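Local atomic coordinates of metallo-beta-lactamase (Chryseobacterium indologenes, PDB entry 3L6N), a protein that hydrolyses the beta-lactam ring of penicillins, cephalosporins and carbapenems with the help of zinc, and so confers resistance to these antibiotics. Residues V47-V52 with P198-W203; Y18-V23 with Y29-M34. All blocks are in the same frame, centred on the assembly; numbering follows the deposited sequence. Where two conformers were deposited one is given.

Interaction 1 (V47-V52 with P198-W203); sequences VPWEKV and PGHDEW. With ZN (zinc ion), chain C.
W49 and H200 meet through their side chains alone, for the backbones of loops 47-52 and 198-203 stand well apart: the nearest CA atoms, those of W49 and H200, are separated by 10.9 Å. The far end of the indole does the touching: CH2 of W49 lies 3.5 Å from CE1 of H200, and CZ3 of W49 reaches ND1 of H200 at 3.8 Å near the plane of the imidazole. The two rings are oblique, with planes at 52° and centroids 5.1 Å apart. NE2 of H200 binds a zinc ion at 2.1 Å. D80 and C158 are protein ligands of the same metal, completing the Asp-Cys-His site of a dinuclear class B beta-lactamase, and a water lies 2.1 Å from the zinc. At the other side of the imidazole, ND1 of H200 is hydrogen-bonded to O of S30 on strand 27-38; this second-shell bond fixes the ring's rotation with NE2 directed at the metal, and would probably strengthen the imidazole as a donor to zinc. W49 also touches D80, Y29 and A31, and its indole meets the ring of F24.

Interaction 2 (Y18-V23 with Y29-M34); sequences YKTFGV and YSANSM
Y18 to G22 pair antiparallel with Y29 to S33 in unbroken register, the segment axes 4.7 Å apart and their directions at 150°. Three hydrogen-bonded pairs, Y18-S33, T20-A31 and G22-Y29, each contribute two backbone bonds, such as N of S33 to O of Y18 at 2.8 Å. On the face these pairs share, packing is tight at the Y18 and S33 end, whereas Y29 at the other end is partly exposed. Chi1 of 77° places the Y18 ring between its own backbone N and carbonyl carbon, turned toward the neighbouring strand, with CB of S33 over one face in a CH-pi contact 3.7 Å from the ring centroid. A water links OG1 of T20, OG of S33 and, donating, O of A31, which thereby accepts a second bond besides that from N of T20.

The opposite face is more open to solvent, with K19, F21 and S30 partly exposed. K19 bends at its last two torsions and lies alongside N32, its NZ bonded in the carbonyl plane to a lone pair of OD1 of N32 at 2.8 Å.

The two strands form a beta hairpin in the larger, mixed sheet of this metallo-beta-lactamase: strand 6-7 flanks 15-24, while strand 41-45 flanks 27-38. ND2 of N32 reaches O of P198 and O of D201 at the loop after strand 195-198, and M34 packs on V153 and D155 of strand 153-157 in the second sheet.

In the fold
The two contacts nearly share a centre, about 2 Å apart, but differ in character. Interaction 2 is a largely buried strand pairing, local in sequence and rich in backbone hydrogen bonds; interaction 1 is a small surface contact between loops 146 residues apart, resting on one oblique aromatic pair, one ring of which is a zinc ligand. They meet directly along strand 27-38: N of N32 is 2.7 Å from O of G199, a probable hydrogen bond that places the loop carrying the zinc ligand beside the hairpin. On the other loop, OG1 of T20 is hydrogen-bonded to N of W49. Strand 27-38 thus bonds to the loop of 198-203, and strand 15-24 to that of 47-52.

Interaction 1 (V47-V52 with P198-W203)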
loop_
_atom_site.group_PDB
_atom_site.type_symbol
_atom_site.label_atom_id
_atom_site.label_comp_id
_atom_site.label_asym_id
_atom_site.label_seq_id
_atom_site.Cartn_x
_atom_site.Cartn_y
_atom_site.Cartn_z
ATOM N N VAL A 47 -6.249 1.131 0.684
ATOM C CA VAL A 47 -7.466 1.654 1.321
ATOM C C VAL A 47 -7.670 1.019 2.696
ATOM O O VAL A 47 -7.039 -0.008 2.998
ATOM C CB VAL A 47 -8.709 1.398 0.432
ATOM C CG1 VAL A 47 -8.549 2.068 -0.930
ATOM C CG2 VAL A 47 -8.963 -0.097 0.256
ATOM N N PRO A 48 -8.523 1.624 3.545
ATOM C CA PRO A 48 -8.786 0.975 4.841
ATOM C C PRO A 48 -9.169 -0.487 4.709
ATOM O O PRO A 48 -9.874 -0.875 3.768
ATOM C CB PRO A 48 -9.942 1.793 5.413
ATOM C CG PRO A 48 -9.698 3.167 4.875
ATOM C CD PRO A 48 -9.208 2.931 3.454
ATOM N N TRP A 49 -8.678 -1.296 5.646
ATOM C CA TRP A 49 -8.939 -2.737 5.648
ATOM C C TRP A 49 -10.437 -3.035 5.684
ATOM O O TRP A 49 -10.914 -3.946 5.001
ATOM C CB TRP A 49 -8.232 -3.415 6.825
ATOM C CG TRP A 49 -7.809 -4.846 6.548
ATOM C CD1 TRP A 49 -8.322 -5.709 5.605
ATOM C CD2 TRP A 49 -6.773 -5.569 7.224
ATOM N NE1 TRP A 49 -7.666 -6.915 5.658
ATOM C CE2 TRP A 49 -6.710 -6.858 6.638
ATOM C CE3 TRP A 49 -5.895 -5.254 8.274
ATOM C CZ2 TRP A 49 -5.788 -7.831 7.058
ATOM C CZ3 TRP A 49 -4.965 -6.231 8.691
ATOM C CH2 TRP A 49 -4.935 -7.504 8.085
ATOM N N GLU A 50 -11.171 -2.243 6.459
ATOM C CA GLU A 50 -12.619 -2.377 6.551
ATOM C C GLU A 50 -13.301 -1.350 5.657
ATOM O O GLU A 50 -13.141 -0.149 5.851
ATOM C CB GLU A 50 -13.095 -2.202 8.004
ATOM C CG GLU A 50 -12.552 -3.228 8.999
ATOM C CD GLU A 50 -13.036 -4.658 8.761
ATOM O OE1 GLU A 50 -12.692 -5.512 9.603
ATOM O OE2 GLU A 50 -13.734 -4.933 7.758
ATOM N N LYS A 51 -14.064 -1.833 4.680
ATOM C CA LYS A 51 -14.809 -0.968 3.768
ATOM C C LYS A 51 -15.780 -0.015 4.464
ATOM O O LYS A 51 -16.070 1.056 3.935
ATOM C CB LYS A 51 -15.527 -1.796 2.700
ATOM C CG LYS A 51 -16.668 -2.645 3.239
ATOM C CD LYS A 51 -17.534 -3.185 2.098
ATOM C CE LYS A 51 -16.787 -4.171 1.224
ATOM N NZ LYS A 51 -17.693 -4.774 0.195
ATOM N N VAL A 52 -16.258 -0.385 5.654
ATOM C CA VAL A 52 -17.109 0.532 6.417
ATOM C C VAL A 52 -16.394 1.819 6.852
ATOM O O VAL A 52 -17.047 2.767 7.308
ATOM C CB VAL A 52 -17.813 -0.154 7.623
ATOM C CG1 VAL A 52 -18.708 -1.273 7.126
ATOM C CG2 VAL A 52 -16.811 -0.693 8.607
ATOM N N PRO A 198 6.445 -1.516 5.737
ATOM C CA PRO A 198 5.881 -2.856 5.562
ATOM C C PRO A 198 4.353 -2.822 5.555
ATOM O O PRO A 198 3.743 -1.939 6.169
ATOM C CB PRO A 198 6.391 -3.613 6.790
ATOM C CG PRO A 198 6.472 -2.560 7.870
ATOM C CD PRO A 198 6.801 -1.251 7.145
ATOM N N GLY A 199 3.742 -3.782 4.865
ATOM C CA GLY A 199 2.284 -3.798 4.716
ATOM C C GLY A 199 1.494 -3.965 6.002
ATOM O O GLY A 199 0.410 -3.401 6.141
ATOM N N HIS A 200 2.042 -4.739 6.939
ATOM C CA HIS A 200 1.352 -5.062 8.183
ATOM C C HIS A 200 2.258 -4.874 9.391
ATOM O O HIS A 200 3.480 -4.898 9.261
ATOM C CB HIS A 200 0.872 -6.515 8.150
ATOM C CG HIS A 200 -0.118 -6.805 7.067
ATOM N ND1 HIS A 200 -1.471 -6.598 7.227
ATOM C CD2 HIS A 200 0.044 -7.290 5.813
ATOM C CE1 HIS A 200 -2.100 -6.944 6.119
ATOM N NE2 HIS A 200 -1.204 -7.363 5.243
ATOM N N ASP A 201 1.639 -4.692 10.558
ATOM C CA ASP A 201 2.346 -4.652 11.850
ATOM C C ASP A 201 3.183 -3.381 12.012
ATOM O O ASP A 201 2.854 -2.344 11.421
ATOM C CB ASP A 201 3.150 -5.957 12.066
ATOM C CG ASP A 201 2.367 -7.214 11.642
ATOM O OD1 ASP A 201 1.265 -7.456 12.191
ATOM O OD2 ASP A 201 2.842 -7.965 10.753
ATOM N N GLU A 202 4.238 -3.441 12.821
ATOM C CA GLU A 202 5.059 -2.265 13.114
ATOM C C GLU A 202 5.826 -1.739 11.900
ATOM O O GLU A 202 6.566 -2.491 11.262
ATOM C CB GLU A 202 6.050 -2.590 14.240
ATOM C CG GLU A 202 5.528 -2.305 15.630
ATOM C CD GLU A 202 5.527 -0.812 15.953
ATOM O OE1 GLU A 202 4.812 -0.414 16.887
ATOM O OE2 GLU A 202 6.229 -0.036 15.265
ATOM N N TRP A 203 5.659 -0.452 11.586
ATOM C CA TRP A 203 6.433 0.171 10.510
ATOM C C TRP A 203 7.697 0.868 11.006
ATOM O O TRP A 203 8.620 1.106 10.229
ATOM C CB TRP A 203 5.576 1.140 9.677
ATOM C CG TRP A 203 5.066 2.339 10.435
ATOM C CD1 TRP A 203 3.850 2.468 11.046
ATOM C CD2 TRP A 203 5.754 3.580 10.650
ATOM N NE1 TRP A 203 3.741 3.710 11.637
ATOM C CE2 TRP A 203 4.895 4.409 11.411
ATOM C CE3 TRP A 203 7.012 4.070 10.282
ATOM C CZ2 TRP A 203 5.255 5.705 11.800
ATOM C CZ3 TRP A 203 7.375 5.351 10.679
ATOM C CH2 TRP A 203 6.497 6.158 11.424
HETATM ZN ZN ZN C . -1.480 -7.148 3.148
HETATM O O HOH W 1 -2.519 -8.496 1.949
#

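Interaction 2 (Y18-V23 with Y29-M34)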
loop_
_atom_site.group_PDB
_atom_site.type_symbol
_atom_site.label_atom_id
_atom_site.label_comp_id
_atom_site.label_asym_id
_atom_site.label_seq_id
_atom_site.Cartn_x
_atom_site.Cartn_y
_atom_site.Cartn_z
ATOM N N TYR A 18 -0.697 5.797 7.193
ATOM C CA TYR A 18 -1.889 5.608 8.023
ATOM C C TYR A 18 -2.142 4.135 8.311
ATOM O O TYR A 18 -1.904 3.270 7.469
ATOM C CB TYR A 18 -3.127 6.341 7.472
ATOM C CG TYR A 18 -3.848 5.710 6.298
ATOM C CD1 TYR A 18 -4.987 4.922 6.499
ATOM C CD2 TYR A 18 -3.437 5.942 4.987
ATOM C CE1 TYR A 18 -5.683 4.367 5.432
ATOM C CE2 TYR A 18 -4.133 5.394 3.900
ATOM C CZ TYR A 18 -5.256 4.604 4.133
ATOM O OH TYR A 18 -5.951 4.039 3.086
ATOM N N LYS A 19 -2.600 3.853 9.525
ATOM C CA LYS A 19 -2.787 2.460 9.948
ATOM C C LYS A 19 -4.277 2.220 10.129
ATOM O O LYS A 19 -4.961 3.056 10.711
ATOM C CB LYS A 19 -2.094 2.190 11.291
ATOM C CG LYS A 19 -0.590 2.366 11.331
ATOM C CD LYS A 19 -0.030 1.981 12.705
ATOM C CE LYS A 19 -0.173 0.487 13.002
ATOM N NZ LYS A 19 0.816 -0.416 12.316
ATOM N N THR A 20 -4.776 1.110 9.593
ATOM C CA THR A 20 -6.164 0.687 9.847
ATOM C C THR A 20 -6.186 -0.731 10.390
ATOM O O THR A 20 -5.210 -1.475 10.267
ATOM C CB THR A 20 -7.078 0.805 8.601
ATOM O OG1 THR A 20 -6.711 -0.154 7.604
ATOM C CG2 THR A 20 -7.024 2.221 8.027
ATOM N N PHE A 21 -7.306 -1.087 11.012
ATOM C CA PHE A 21 -7.396 -2.318 11.785
ATOM C C PHE A 21 -8.557 -3.161 11.310
ATOM O O PHE A 21 -9.579 -2.632 10.861
ATOM C CB PHE A 21 -7.597 -1.980 13.263
ATOM C CG PHE A 21 -6.459 -1.212 13.858
ATOM C CD1 PHE A 21 -6.469 0.184 13.869
ATOM C CD2 PHE A 21 -5.362 -1.881 14.391
ATOM C CE1 PHE A 21 -5.393 0.896 14.405
ATOM C CE2 PHE A 21 -4.294 -1.179 14.935
ATOM C CZ PHE A 21 -4.309 0.207 14.943
ATOM N N GLY A 22 -8.390 -4.472 11.422
ATOM C CA GLY A 22 -9.478 -5.409 11.125
ATOM C C GLY A 22 -9.372 -6.623 12.018
ATOM O O GLY A 22 -8.272 -7.037 12.375
ATOM N N VAL A 23 -10.524 -7.183 12.380
ATOM C CA VAL A 23 -10.578 -8.411 13.182
ATOM C C VAL A 23 -10.765 -9.613 12.270
ATOM O O VAL A 23 -11.701 -9.662 11.476
ATOM C CB VAL A 23 -11.713 -8.371 14.243
ATOM C CG1 VAL A 23 -11.797 -9.712 15.007
ATOM C CG2 VAL A 23 -11.505 -7.227 15.214
ATOM N N TYR A 29 -5.822 -7.159 13.680
ATOM C CA TYR A 29 -4.596 -6.992 12.903
ATOM C C TYR A 29 -4.531 -5.570 12.354
ATOM O O TYR A 29 -5.555 -4.910 12.216
ATOM C CB TYR A 29 -4.562 -7.997 11.754
ATOM C CG TYR A 29 -4.467 -9.435 12.220
ATOM C CD1 TYR A 29 -3.228 -10.008 12.521
ATOM C CD2 TYR A 29 -5.617 -10.210 12.379
ATOM C CE1 TYR A 29 -3.134 -11.324 12.958
ATOM C CE2 TYR A 29 -5.532 -11.530 12.813
ATOM C CZ TYR A 29 -4.289 -12.078 13.098
ATOM O OH TYR A 29 -4.196 -13.379 13.536
ATOM N N SER A 30 -3.316 -5.129 12.049
ATOM C CA SER A 30 -3.081 -3.796 11.529
ATOM C C SER A 30 -2.581 -3.911 10.096
ATOM O O SER A 30 -1.924 -4.892 9.721
ATOM C CB SER A 30 -2.038 -3.087 12.395
ATOM O OG SER A 30 -2.077 -1.690 12.215
ATOM N N ALA A 31 -2.917 -2.912 9.289
ATOM C CA ALA A 31 -2.346 -2.779 7.952
ATOM C C ALA A 31 -1.874 -1.351 7.807
ATOM O O ALA A 31 -2.579 -0.422 8.197
ATOM C CB ALA A 31 -3.390 -3.091 6.876
ATOM N N ASN A 32 -0.685 -1.183 7.238
ATOM C CA ASN A 32 -0.141 0.147 6.971
ATOM C C ASN A 32 -0.364 0.537 5.527
ATOM O O ASN A 32 -0.009 -0.201 4.612
ATOM C CB ASN A 32 1.355 0.160 7.273
ATOM C CG ASN A 32 1.657 -0.320 8.657
ATOM O OD1 ASN A 32 1.089 0.173 9.634
ATOM N ND2 ASN A 32 2.533 -1.316 8.760
ATOM N N SER A 33 -1.002 1.685 5.342
ATOM C CA SER A 33 -1.228 2.253 4.015
ATOM C C SER A 33 -0.616 3.645 4.013
ATOM O O SER A 33 -0.024 4.074 5.011
ATOM C CB SER A 33 -2.731 2.282 3.703
ATOM O OG SER A 33 -3.221 0.947 3.557
ATOM N N MET A 34 -0.715 4.347 2.887
ATOM C CA MET A 34 -0.163 5.699 2.823
ATOM C C MET A 34 -1.125 6.626 2.112
ATOM O O MET A 34 -1.982 6.185 1.348
ATOM C CB MET A 34 1.191 5.697 2.092
ATOM C CG MET A 34 2.201 4.794 2.748
ATOM S SD MET A 34 3.887 5.051 2.172
ATOM C CE MET A 34 4.370 6.511 3.109
HETATM O O HOH W 2 -4.469 0.320 6.071
#